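Local coordinates for protein citrate lyase, subunit 1 (Methanosaeta concilii, PDB 6HXI) that probably catalyses, with its partner subunit, the ATP- and coenzyme A-dependent cleavage of citrate to acetyl-CoA and oxaloacetate, at residues G280-I285 / G339-N344; K350-V355 / I373-G378; E116-A121 / A177-F182; T184-F189 / V198-F203; L262-L267 / L322-R327. One frame throughout, in Å; residues are numbered along the deposited sequence.

The five contacts fall into two groups. Contacts 3 and 4 lie in the ATP-grasp region, with centres about 8 Å apart; both set helix 173-192 against neighbouring strands of one antiparallel sheet. Contacts 1, 2 and 5 lie in the citrate-binding region, and the centres of contacts 1 and 3 are about 46 Å apart. Contacts 1 and 2 touch, with centres about 13 Å apart, and share the citrate site: the side chain of Arg377 comes within about 3 Å of the bound citrate and that of Ala341 within about 5 Å. Contact 5 stands aside, its centre about 18 Å from that of contact 1 and 17 Å from that of contact 2.

Contact 1: G280-I285 / G339-N344; sequences GGASVI and GGAIAN
The peptide plane joining Gly340 to Ala341 turns one face obliquely to Ala282, whose CB methyl stands above the plane and is displaced past the nitrogen, on the side away from the carbonyl oxygen. That methyl lies 4.0 Å from Ala341 N and 4.3 Å from Gly340 CA. The carbonyl of this peptide, Gly340 O, accepts a hydrogen bond from Arg376 NH1; Gly340 N, in the preceding peptide, is bonded to Tyr286 OH. The second flat group is the Asn344 amide, farther along the loop: its OD1 is bonded to Ala155 N of the succinyl-CoA ligase-type alpha chain, and its ND2 to Gly179 O of that chain and to the bound citrate. Ala282 sits in the first turn of helix 280-292, while residues 339-344 form the loop that leaves parallel strand 334-338 and leads to helix 348-361, as in the alpha/beta domains of the succinyl-CoA synthetase clan, where loops after the strands commonly line the ligand site. The small residues permit a close approach, with Ala282 CA and Gly340 CA 5.7 Å apart. Ala341 adds a second methyl, its CB lying 4.5 Å from Ala282 CB, a loose apolar meeting. Gly340 takes an extended backbone conformation with phi positive at 148°, where a side chain would run into the carbonyl oxygen of Gly339. On the helix, Ala282 CB is also packed by Met409, and Ala341 lies against Gly180 of the alpha chain.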
# COMPACT_ATOMS: atom_id res chain seq x y z
N GLY C 280 51.97 14.84 17.20
CA GLY C 280 53.31 15.14 16.71
C GLY C 280 54.11 15.95 17.72
O GLY C 280 55.26 15.61 18.01
N GLY C 281 53.50 17.00 18.27
CA GLY C 281 54.11 17.88 19.27
C GLY C 281 54.50 17.18 20.55
O GLY C 281 55.67 17.23 20.95
N ALA C 282 53.54 16.50 21.19
CA ALA C 282 53.72 15.77 22.45
C ALA C 282 54.69 14.60 22.39
O ALA C 282 55.41 14.38 23.36
CB ALA C 282 52.38 15.30 22.97
N SER C 283 54.73 13.84 21.26
CA SER C 283 55.61 12.66 21.12
C SER C 283 57.08 13.04 21.14
O SER C 283 57.91 12.32 21.69
CB SER C 283 55.26 11.86 19.87
OG SER C 283 55.26 12.69 18.72
N VAL C 284 57.38 14.21 20.55
CA VAL C 284 58.71 14.82 20.48
C VAL C 284 59.10 15.20 21.90
O VAL C 284 60.22 14.89 22.32
CB VAL C 284 58.69 16.03 19.50
CG1 VAL C 284 59.94 16.88 19.61
CG2 VAL C 284 58.50 15.57 18.05
N ILE C 285 58.16 15.81 22.65
CA ILE C 285 58.39 16.23 24.04
C ILE C 285 58.66 15.04 24.96
O ILE C 285 59.56 15.12 25.80
CB ILE C 285 57.28 17.18 24.59
CG1 ILE C 285 57.22 18.47 23.74
CG2 ILE C 285 57.51 17.51 26.09
CD1 ILE C 285 56.00 19.31 23.92
N GLY C 339 51.00 8.04 26.46
CA GLY C 339 50.83 9.44 26.81
C GLY C 339 50.18 10.30 25.75
O GLY C 339 49.62 9.79 24.78
N GLY C 340 50.27 11.60 25.97
CA GLY C 340 49.74 12.61 25.07
C GLY C 340 49.28 13.84 25.80
O GLY C 340 49.19 13.85 27.04
N ALA C 341 48.96 14.88 25.04
CA ALA C 341 48.45 16.13 25.59
C ALA C 341 46.94 15.98 25.82
O ALA C 341 46.40 14.88 25.72
CB ALA C 341 48.72 17.27 24.62
N ILE C 342 46.28 17.08 26.15
CA ILE C 342 44.83 17.12 26.29
C ILE C 342 44.36 17.33 24.85
O ILE C 342 44.64 18.38 24.29
CB ILE C 342 44.35 18.23 27.27
CG1 ILE C 342 44.97 18.05 28.68
CG2 ILE C 342 42.80 18.28 27.31
CD1 ILE C 342 44.94 19.32 29.55
N ALA C 343 43.77 16.28 24.21
CA ALA C 343 43.35 16.37 22.80
C ALA C 343 42.28 17.41 22.58
O ALA C 343 41.47 17.70 23.47
CB ALA C 343 42.89 15.02 22.28
N ASN C 344 42.26 17.93 21.35
CA ASN C 344 41.24 18.87 20.90
C ASN C 344 40.09 18.09 20.26
O ASN C 344 38.95 18.53 20.32
CB ASN C 344 41.82 19.82 19.86
CG ASN C 344 42.99 20.63 20.34
OD1 ASN C 344 42.85 21.70 20.93
ND2 ASN C 344 44.17 20.14 20.03

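Contact 2: K350-V355 / I373-G378; sequences KTFKGV and IYVRRG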
# COMPACT_ATOMS: atom_id res chain seq x y z
N LYS C 350 37.22 6.02 22.04
CA LYS C 350 37.34 5.19 20.82
C LYS C 350 38.77 4.70 20.62
O LYS C 350 38.97 3.52 20.30
CB LYS C 350 36.89 5.97 19.56
CG LYS C 350 35.42 6.34 19.53
CD LYS C 350 35.08 7.11 18.26
CE LYS C 350 33.68 7.66 18.33
NZ LYS C 350 33.34 8.47 17.13
N THR C 351 39.77 5.60 20.79
CA THR C 351 41.19 5.25 20.64
C THR C 351 41.62 4.26 21.74
O THR C 351 42.17 3.21 21.41
CB THR C 351 42.12 6.48 20.57
OG1 THR C 351 42.06 7.22 21.78
CG2 THR C 351 41.84 7.36 19.37
N PHE C 352 41.32 4.59 23.04
CA PHE C 352 41.67 3.70 24.15
C PHE C 352 40.90 2.39 24.12
O PHE C 352 41.40 1.41 24.64
CB PHE C 352 41.58 4.39 25.52
CG PHE C 352 42.77 5.28 25.86
CD1 PHE C 352 43.71 5.63 24.89
CD2 PHE C 352 42.94 5.76 27.15
CE1 PHE C 352 44.79 6.45 25.21
CE2 PHE C 352 44.03 6.58 27.47
CZ PHE C 352 44.95 6.91 26.49
N LYS C 353 39.73 2.33 23.43
CA LYS C 353 39.01 1.07 23.26
C LYS C 353 39.85 0.12 22.40
O LYS C 353 39.90 -1.06 22.71
CB LYS C 353 37.61 1.28 22.64
CG LYS C 353 36.86 -0.03 22.41
CD LYS C 353 35.37 0.15 22.34
CE LYS C 353 34.65 -1.15 22.63
NZ LYS C 353 34.57 -2.04 21.45
N GLY C 354 40.53 0.66 21.38
CA GLY C 354 41.44 -0.07 20.50
C GLY C 354 42.69 -0.55 21.23
O GLY C 354 43.12 -1.69 21.06
N VAL C 355 43.25 0.34 22.09
CA VAL C 355 44.43 0.08 22.94
C VAL C 355 44.10 -1.04 23.96
O VAL C 355 44.88 -1.97 24.11
CB VAL C 355 44.93 1.39 23.63
CG1 VAL C 355 46.04 1.10 24.65
CG2 VAL C 355 45.38 2.44 22.61
N ILE C 373 52.70 -0.65 32.39
CA ILE C 373 52.02 0.34 31.55
C ILE C 373 51.76 1.63 32.33
O ILE C 373 51.27 1.57 33.46
CB ILE C 373 50.73 -0.27 30.91
CG1 ILE C 373 51.08 -1.46 29.99
CG2 ILE C 373 49.92 0.78 30.14
CD1 ILE C 373 50.25 -2.69 30.22
N TYR C 374 52.11 2.79 31.73
CA TYR C 374 51.92 4.12 32.32
C TYR C 374 51.12 4.97 31.32
O TYR C 374 51.51 5.12 30.17
CB TYR C 374 53.27 4.78 32.68
CG TYR C 374 54.06 4.01 33.71
CD1 TYR C 374 54.80 2.87 33.36
CD2 TYR C 374 54.10 4.42 35.04
CE1 TYR C 374 55.52 2.15 34.31
CE2 TYR C 374 54.82 3.71 36.00
CZ TYR C 374 55.53 2.58 35.63
OH TYR C 374 56.25 1.88 36.57
N VAL C 375 49.95 5.48 31.77
CA VAL C 375 49.02 6.27 30.97
C VAL C 375 48.79 7.69 31.53
O VAL C 375 48.59 7.83 32.73
CB VAL C 375 47.66 5.53 30.83
CG1 VAL C 375 46.74 6.24 29.82
CG2 VAL C 375 47.85 4.06 30.46
N ARG C 376 48.81 8.72 30.66
CA ARG C 376 48.48 10.12 30.96
C ARG C 376 47.73 10.66 29.75
O ARG C 376 48.32 10.83 28.69
CB ARG C 376 49.70 11.00 31.28
CG ARG C 376 49.33 12.40 31.82
CD ARG C 376 49.03 13.43 30.73
NE ARG C 376 48.69 14.75 31.27
CZ ARG C 376 48.48 15.84 30.54
NH1 ARG C 376 48.57 15.80 29.22
NH2 ARG C 376 48.20 17.00 31.13
N ARG C 377 46.44 10.94 29.90
CA ARG C 377 45.65 11.43 28.79
C ARG C 377 44.50 12.32 29.21
O ARG C 377 43.90 12.14 30.26
CB ARG C 377 45.16 10.24 27.94
CG ARG C 377 44.61 10.59 26.55
CD ARG C 377 45.64 11.10 25.57
NE ARG C 377 45.08 11.09 24.21
CZ ARG C 377 45.26 12.05 23.31
NH1 ARG C 377 46.02 13.10 23.59
NH2 ARG C 377 44.72 11.94 22.10
N GLY C 378 44.23 13.30 28.35
CA GLY C 378 43.11 14.23 28.41
C GLY C 378 42.53 14.34 27.01
O GLY C 378 43.15 13.87 26.04
O HOH W 1 44.04 8.85 22.70
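Apolar contact comes first: the Phe352 ring reaches from helix 348-361 toward the end of strand 371-376, and its far carbons meet two side chains. CE2 lies 3.6 Å from Val375 CG1, with the two side chains approaching from opposite directions. CZ is 3.6 Å from Arg377 CB and 3.7 Å from Arg377 CG, so the aliphatic root of the arginine adds a second apolar partner. The approach of both partners to the ring is oblique. Arg377 CG stands anti to the backbone N (chi1 -166°) and the chain then bends at chi2 (68°), which carries the guanidinium past the ring, its plane 41° from that of the phenyl group. The polar part runs through one water, which donates to Thr351 OG1 at 2.7 Å and accepts from Arg377 NE at 2.9 Å. Thr351 OG1 is further bonded to Asp347 O, just before the helix begins. At the other end of the arginine, NH1 is bonded to the bound citrate. Strands 334-338 and 371-376 are parallel neighbours, and helix 348-361 belongs to the beta-alpha-beta crossover between them. Were Phe352 replaced by an alanine, Val375 CG1 and the Arg377 methylenes would probably lose their apolar partner, leaving the arginine freer to swing. Arg377 is held at its root by the ring and at NE by the water, which is consistent with a positive charge presented in a defined direction to the bound citrate.

Contact 3: E116-A121 / A177-F182; sequences EEYYVA and ALVEEF
Tyr118 O accepts a backbone hydrogen bond from Phe203 N of the adjoining strand, which fixes the rung from which the Tyr118 ring rises toward helix 173-192. The ring's CD2 approaches Val179 CG2 at 4.3 Å, obliquely and at the loose end of van der Waals range. Glu116 CB rests on one face of the same ring, 3.9 Å above its plane and offset toward the rim. Two residues along the strand, Val120 makes the nearer contact: its CG1 meets CE2 of Phe182 at 3.9 Å. The methyl comes to the edge of the phenyl ring, near its plane, and not over a face. With Val120 CG1 set between the backbone N and the carbonyl carbon (chi1 65°), this branch is the one offered to the helix. Phe182 in turn has CG anti to its own N (chi1 168°), which throws the ring outward toward the sheet. Such apolar interlocking joins the two layers of this part of the ATP-grasp region. Strand 118-125 runs between strands 195-206 and 128-134, and helix 173-192 lies across that face, with Phe203 and Phe133 of the flanking strands also touching Phe182 and Val179 respectively.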
# COMPACT_ATOMS: atom_id res chain seq x y z
N GLU C 116 83.55 19.72 -19.40
CA GLU C 116 82.80 20.63 -18.53
C GLU C 116 82.14 19.91 -17.37
O GLU C 116 81.69 18.77 -17.51
CB GLU C 116 81.72 21.41 -19.32
CG GLU C 116 82.27 22.45 -20.27
CD GLU C 116 82.54 22.01 -21.70
OE1 GLU C 116 83.31 22.70 -22.40
OE2 GLU C 116 81.96 20.98 -22.13
N GLU C 117 82.09 20.58 -16.22
CA GLU C 117 81.42 20.08 -15.02
C GLU C 117 80.66 21.25 -14.40
O GLU C 117 81.27 22.11 -13.76
CB GLU C 117 82.42 19.45 -14.03
CG GLU C 117 82.73 17.99 -14.32
CD GLU C 117 83.41 17.17 -13.22
OE1 GLU C 117 83.85 17.75 -12.20
OE2 GLU C 117 83.48 15.93 -13.39
N TYR C 118 79.35 21.32 -14.67
CA TYR C 118 78.50 22.39 -14.13
C TYR C 118 77.57 21.83 -13.05
O TYR C 118 77.19 20.66 -13.09
CB TYR C 118 77.68 23.11 -15.22
CG TYR C 118 78.47 23.69 -16.39
CD1 TYR C 118 79.75 24.19 -16.22
CD2 TYR C 118 77.90 23.78 -17.66
CE1 TYR C 118 80.48 24.71 -17.29
CE2 TYR C 118 78.61 24.30 -18.74
CZ TYR C 118 79.90 24.77 -18.55
OH TYR C 118 80.61 25.28 -19.62
N TYR C 119 77.24 22.68 -12.06
CA TYR C 119 76.38 22.31 -10.93
C TYR C 119 75.04 23.02 -11.02
O TYR C 119 75.00 24.21 -11.34
CB TYR C 119 77.10 22.67 -9.61
CG TYR C 119 76.24 22.73 -8.37
CD1 TYR C 119 75.66 23.93 -7.96
CD2 TYR C 119 76.06 21.60 -7.57
CE1 TYR C 119 74.89 23.99 -6.80
CE2 TYR C 119 75.30 21.66 -6.40
CZ TYR C 119 74.72 22.86 -6.01
OH TYR C 119 74.00 22.92 -4.85
N VAL C 120 73.96 22.31 -10.69
CA VAL C 120 72.59 22.85 -10.62
C VAL C 120 71.83 22.22 -9.45
O VAL C 120 71.85 21.00 -9.27
CB VAL C 120 71.79 22.80 -11.97
CG1 VAL C 120 71.51 21.37 -12.43
CG2 VAL C 120 70.49 23.60 -11.87
N ALA C 121 71.15 23.06 -8.65
CA ALA C 121 70.34 22.58 -7.54
C ALA C 121 69.07 23.40 -7.34
O ALA C 121 69.10 24.64 -7.40
CB ALA C 121 71.16 22.54 -6.25
N ALA C 177 72.66 29.62 -23.70
CA ALA C 177 71.26 29.40 -24.09
C ALA C 177 70.81 27.96 -23.77
O ALA C 177 69.65 27.76 -23.39
CB ALA C 177 71.07 29.69 -25.57
N LEU C 178 71.73 26.98 -23.90
CA LEU C 178 71.47 25.56 -23.63
C LEU C 178 71.30 25.29 -22.15
O LEU C 178 70.47 24.46 -21.79
CB LEU C 178 72.58 24.65 -24.20
CG LEU C 178 72.60 24.45 -25.72
CD1 LEU C 178 74.00 24.08 -26.19
CD2 LEU C 178 71.59 23.40 -26.15
N VAL C 179 72.06 26.00 -21.28
CA VAL C 179 71.97 25.87 -19.82
C VAL C 179 70.70 26.58 -19.32
O VAL C 179 70.02 26.06 -18.45
CB VAL C 179 73.26 26.31 -19.06
CG1 VAL C 179 73.12 26.04 -17.57
CG2 VAL C 179 74.49 25.59 -19.60
N GLU C 180 70.39 27.78 -19.89
CA GLU C 180 69.20 28.59 -19.59
C GLU C 180 67.95 27.72 -19.83
O GLU C 180 67.12 27.62 -18.94
CB GLU C 180 69.18 29.84 -20.50
CG GLU C 180 67.88 30.63 -20.52
CD GLU C 180 67.82 31.76 -21.54
OE1 GLU C 180 68.33 31.59 -22.67
OE2 GLU C 180 67.23 32.82 -21.21
N GLU C 181 67.89 27.04 -20.99
CA GLU C 181 66.81 26.15 -21.40
C GLU C 181 66.75 24.89 -20.52
O GLU C 181 65.65 24.45 -20.16
CB GLU C 181 66.94 25.78 -22.89
CG GLU C 181 66.25 26.79 -23.81
CD GLU C 181 66.96 27.16 -25.10
OE1 GLU C 181 67.27 26.25 -25.91
OE2 GLU C 181 67.16 28.38 -25.33
N PHE C 182 67.94 24.33 -20.16
CA PHE C 182 68.02 23.14 -19.33
C PHE C 182 67.54 23.36 -17.89
O PHE C 182 66.79 22.52 -17.36
CB PHE C 182 69.43 22.51 -19.36
CG PHE C 182 69.68 21.46 -18.31
CD1 PHE C 182 69.04 20.23 -18.37
CD2 PHE C 182 70.47 21.73 -17.20
CE1 PHE C 182 69.22 19.27 -17.37
CE2 PHE C 182 70.65 20.78 -16.19
CZ PHE C 182 70.03 19.55 -16.29

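Contact 4: T184-F189 / V198-F203; sequences TALWRF and VEINPF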
# COMPACT_ATOMS: atom_id res chain seq x y z
N THR C 184 65.60 25.84 -16.90
CA THR C 184 64.19 26.27 -17.01
C THR C 184 63.30 25.02 -17.03
O THR C 184 62.28 24.99 -16.36
CB THR C 184 64.00 27.23 -18.22
OG1 THR C 184 64.68 28.45 -17.94
CG2 THR C 184 62.53 27.54 -18.51
N ALA C 185 63.73 23.99 -17.80
CA ALA C 185 63.06 22.69 -17.94
C ALA C 185 63.15 21.92 -16.62
O ALA C 185 62.16 21.30 -16.21
CB ALA C 185 63.72 21.89 -19.05
N LEU C 186 64.32 21.99 -15.95
CA LEU C 186 64.57 21.32 -14.67
C LEU C 186 63.65 21.85 -13.58
O LEU C 186 63.17 21.06 -12.78
CB LEU C 186 66.04 21.43 -14.25
CG LEU C 186 66.50 20.45 -13.16
CD1 LEU C 186 66.72 19.07 -13.73
CD2 LEU C 186 67.77 20.95 -12.50
N TRP C 187 63.38 23.18 -13.58
CA TRP C 187 62.44 23.81 -12.65
C TRP C 187 61.01 23.28 -12.89
O TRP C 187 60.30 23.00 -11.94
CB TRP C 187 62.44 25.34 -12.74
CG TRP C 187 61.46 25.95 -11.78
CD1 TRP C 187 61.60 26.08 -10.43
CD2 TRP C 187 60.12 26.35 -12.09
NE1 TRP C 187 60.45 26.59 -9.88
CE2 TRP C 187 59.51 26.73 -10.87
CE3 TRP C 187 59.35 26.38 -13.27
CZ2 TRP C 187 58.20 27.21 -10.81
CZ3 TRP C 187 58.06 26.86 -13.21
CH2 TRP C 187 57.49 27.27 -11.99
N ARG C 188 60.61 23.16 -14.17
CA ARG C 188 59.29 22.67 -14.56
C ARG C 188 59.15 21.22 -14.12
O ARG C 188 58.13 20.84 -13.55
CB ARG C 188 59.09 22.82 -16.08
CG ARG C 188 59.10 24.27 -16.57
CD ARG C 188 58.51 24.37 -17.96
NE ARG C 188 58.94 25.58 -18.67
CZ ARG C 188 58.34 26.76 -18.58
NH1 ARG C 188 57.30 26.94 -17.77
NH2 ARG C 188 58.80 27.80 -19.27
N PHE C 189 60.22 20.44 -14.30
CA PHE C 189 60.32 19.06 -13.87
C PHE C 189 60.21 18.98 -12.33
O PHE C 189 59.48 18.14 -11.82
CB PHE C 189 61.64 18.47 -14.39
CG PHE C 189 62.03 17.11 -13.86
CD1 PHE C 189 61.39 15.96 -14.31
CD2 PHE C 189 63.08 16.97 -12.95
CE1 PHE C 189 61.75 14.70 -13.83
CE2 PHE C 189 63.44 15.71 -12.46
CZ PHE C 189 62.77 14.58 -12.91
N VAL C 198 66.51 18.79 -5.62
CA VAL C 198 67.19 18.18 -6.77
C VAL C 198 68.59 18.77 -6.88
O VAL C 198 68.77 19.98 -6.73
CB VAL C 198 66.39 18.21 -8.12
CG1 VAL C 198 66.23 19.62 -8.69
CG2 VAL C 198 67.04 17.30 -9.16
N GLU C 199 69.58 17.91 -7.09
CA GLU C 199 70.96 18.32 -7.25
C GLU C 199 71.65 17.50 -8.32
O GLU C 199 71.72 16.28 -8.22
CB GLU C 199 71.71 18.19 -5.92
CG GLU C 199 73.15 18.65 -5.96
CD GLU C 199 74.00 18.00 -4.89
OE1 GLU C 199 73.83 18.34 -3.70
OE2 GLU C 199 74.80 17.10 -5.24
N ILE C 200 72.16 18.19 -9.36
CA ILE C 200 72.93 17.58 -10.43
C ILE C 200 74.32 18.17 -10.29
O ILE C 200 74.57 19.33 -10.66
CB ILE C 200 72.32 17.71 -11.85
CG1 ILE C 200 70.83 17.26 -11.86
CG2 ILE C 200 73.15 16.86 -12.83
CD1 ILE C 200 70.02 17.80 -12.98
N ASN C 201 75.20 17.39 -9.63
CA ASN C 201 76.55 17.76 -9.29
C ASN C 201 77.53 16.63 -9.62
O ASN C 201 77.80 15.77 -8.77
CB ASN C 201 76.63 18.17 -7.81
CG ASN C 201 77.94 18.80 -7.39
OD1 ASN C 201 78.61 19.50 -8.17
ND2 ASN C 201 78.30 18.63 -6.13
N PRO C 202 78.07 16.60 -10.85
CA PRO C 202 77.90 17.58 -11.93
C PRO C 202 77.01 17.14 -13.12
O PRO C 202 76.57 15.99 -13.20
CB PRO C 202 79.36 17.78 -12.38
CG PRO C 202 80.04 16.41 -12.11
CD PRO C 202 79.10 15.61 -11.21
N PHE C 203 76.72 18.08 -14.02
CA PHE C 203 76.07 17.81 -15.30
C PHE C 203 77.06 18.21 -16.41
O PHE C 203 77.99 18.97 -16.14
CB PHE C 203 74.68 18.47 -15.43
CG PHE C 203 74.57 19.96 -15.66
CD1 PHE C 203 74.52 20.48 -16.95
CD2 PHE C 203 74.36 20.83 -14.60
CE1 PHE C 203 74.36 21.85 -17.17
CE2 PHE C 203 74.20 22.20 -14.82
CZ PHE C 203 74.20 22.70 -16.10
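Helix 173-192 runs through residues 184-189 in regular alpha form, with Phe189 N bonded to Ala185 O at 2.9 Å, and faces residues 198-203 across a spacing of 8.9 Å between Leu186 CA and Val198 CA. The chain leaves the helix through a short connection and returns as strand 195-206, so helix and strand, adjacent in sequence, pack as a helix on the antiparallel sheet of the ATP-grasp region. On the strand, the alternation of an extended backbone sends Val198 and Ile200 to the helix side and Glu199 to the other. After Ile200 the chain turns a corner, with a cis peptide between Asn201 and Pro202. Leu186 makes the close contacts on the helix side: CG anti to its backbone N (chi1 -163°) directs the branch toward the strand, and both methyls reach Ile200. The meeting is tip to tip: the two side chains extend toward one another and touch through their ends. Ile200, whose CG1 stands anti to the carbonyl carbon, advances CD1 into this meeting. Val198 is touched more lightly, its CG1 lying 4.3 Å from Leu186 CD2. Around them, Leu15 of helix 8-18 packs on Leu186, and Met215 and Pro212 of strand 209-220 touch Val198 and Ile200. The single methyl Ile200 CD1 serves both branches of the leucine, standing 3.6 Å from Leu186 CD1 and 3.9 Å from Leu186 CD2.

Contact 5: L262-L267 / L322-R327; sequences LKLTIL and LDLMTR
Leu324 reaches from the last turn of helix 311-325 toward Leu264 and Ile266, and its CB already points to their strand. CG, anti to the carbonyl carbon (chi1 -70°), carries the fork outward. At the tip, CD1 meets two methyls: Ile266 CD1 at 3.9 Å and Leu264 CD2 at 4.2 Å. Both partners come head-on, tip to tip with the leucine. The other branch, CD2, lies 4.0 Å from Ile266 CD1 and turns another side to the guanidinium of Arg327, standing 3.7 Å above its plane and over its centre. Strand 261-266 pairs antiparallel with strand 301-306 in the citrate-binding region, while helix 311-325 precedes parallel strand 334-338, so the contact joins this antiparallel pair of strands to a helix of the alpha/beta core. Beneath the leucine, the guanidinium is held by a salt bridge, Arg327 NH2 to Asp323 OD2 at 2.8 Å, with the bond nearly straight at 160°. The acceptor lies in the guanidinium plane, whereas the nitrogen approaches from above the carboxylate plane. The same NH2 has a second anionic partner in Glu247 of helix 246-256, whose side chain also touches Leu324.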
# COMPACT_ATOMS: atom_id res chain seq x y z
N LEU C 262 49.23 7.86 11.85
CA LEU C 262 49.72 6.66 12.51
C LEU C 262 51.14 6.52 11.98
O LEU C 262 51.34 6.21 10.79
CB LEU C 262 48.89 5.39 12.14
CG LEU C 262 47.38 5.24 12.56
CD1 LEU C 262 47.15 5.51 14.04
CD2 LEU C 262 46.44 5.98 11.64
N LYS C 263 52.14 6.84 12.82
CA LYS C 263 53.55 6.82 12.45
C LYS C 263 54.34 5.98 13.44
O LYS C 263 54.14 6.11 14.64
CB LYS C 263 54.11 8.25 12.35
CG LYS C 263 53.39 9.16 11.32
CD LYS C 263 54.02 10.55 11.13
CE LYS C 263 55.04 10.60 10.00
NZ LYS C 263 55.89 11.83 10.03
N LEU C 264 55.22 5.11 12.95
CA LEU C 264 56.09 4.28 13.78
C LEU C 264 57.48 4.14 13.16
O LEU C 264 57.62 3.80 11.99
CB LEU C 264 55.47 2.89 14.05
CG LEU C 264 56.36 1.83 14.73
CD1 LEU C 264 56.72 2.21 16.17
CD2 LEU C 264 55.73 0.46 14.68
N THR C 265 58.51 4.42 13.97
CA THR C 265 59.93 4.31 13.61
C THR C 265 60.61 3.53 14.74
O THR C 265 60.66 4.01 15.88
CB THR C 265 60.57 5.72 13.42
OG1 THR C 265 59.82 6.48 12.47
CG2 THR C 265 62.05 5.64 13.00
N ILE C 266 61.13 2.34 14.43
CA ILE C 266 61.86 1.55 15.42
C ILE C 266 63.28 2.10 15.49
O ILE C 266 63.95 2.23 14.45
CB ILE C 266 61.81 0.02 15.16
CG1 ILE C 266 60.37 -0.46 14.90
CG2 ILE C 266 62.46 -0.76 16.33
CD1 ILE C 266 60.28 -1.77 14.13
N LEU C 267 63.72 2.46 16.70
CA LEU C 267 65.05 3.01 16.95
C LEU C 267 65.97 1.91 17.46
O LEU C 267 67.14 1.85 17.07
CB LEU C 267 65.00 4.15 17.99
CG LEU C 267 64.02 5.31 17.76
CD1 LEU C 267 63.92 6.20 18.99
CD2 LEU C 267 64.42 6.16 16.57
N LEU C 322 52.89 -3.85 20.71
CA LEU C 322 52.90 -4.98 21.64
C LEU C 322 53.67 -6.16 21.09
O LEU C 322 54.49 -6.71 21.81
CB LEU C 322 51.48 -5.41 22.06
CG LEU C 322 50.74 -4.42 22.94
CD1 LEU C 322 49.30 -4.74 22.98
CD2 LEU C 322 51.31 -4.36 24.34
N ASP C 323 53.47 -6.49 19.80
CA ASP C 323 54.17 -7.58 19.13
C ASP C 323 55.67 -7.43 19.27
O ASP C 323 56.31 -8.33 19.81
CB ASP C 323 53.79 -7.67 17.63
CG ASP C 323 54.48 -8.78 16.86
OD1 ASP C 323 54.79 -9.83 17.48
OD2 ASP C 323 54.72 -8.61 15.65
N LEU C 324 56.22 -6.29 18.83
CA LEU C 324 57.65 -5.94 18.85
C LEU C 324 58.27 -5.92 20.25
O LEU C 324 59.45 -6.23 20.40
CB LEU C 324 57.86 -4.58 18.16
CG LEU C 324 57.65 -4.53 16.65
CD1 LEU C 324 57.28 -3.12 16.21
CD2 LEU C 324 58.88 -5.02 15.91
N MET C 325 57.47 -5.54 21.25
CA MET C 325 57.81 -5.43 22.67
C MET C 325 57.85 -6.80 23.40
O MET C 325 58.44 -6.90 24.48
CB MET C 325 56.73 -4.55 23.32
CG MET C 325 57.17 -3.87 24.57
SD MET C 325 55.92 -2.68 25.11
CE MET C 325 56.73 -2.09 26.59
N THR C 326 57.19 -7.83 22.84
CA THR C 326 57.05 -9.15 23.46
C THR C 326 57.88 -10.26 22.77
O THR C 326 57.73 -11.45 23.11
CB THR C 326 55.57 -9.52 23.57
OG1 THR C 326 54.99 -9.56 22.26
CG2 THR C 326 54.78 -8.57 24.48
N ARG C 327 58.76 -9.88 21.84
CA ARG C 327 59.63 -10.80 21.13
C ARG C 327 60.77 -11.25 22.04
O ARG C 327 60.99 -12.45 22.20
CB ARG C 327 60.14 -10.16 19.83
CG ARG C 327 59.05 -10.09 18.77
CD ARG C 327 59.39 -9.15 17.63
NE ARG C 327 58.27 -9.07 16.69
CZ ARG C 327 58.39 -8.77 15.39
NH1 ARG C 327 59.59 -8.54 14.87
NH2 ARG C 327 57.32 -8.71 14.62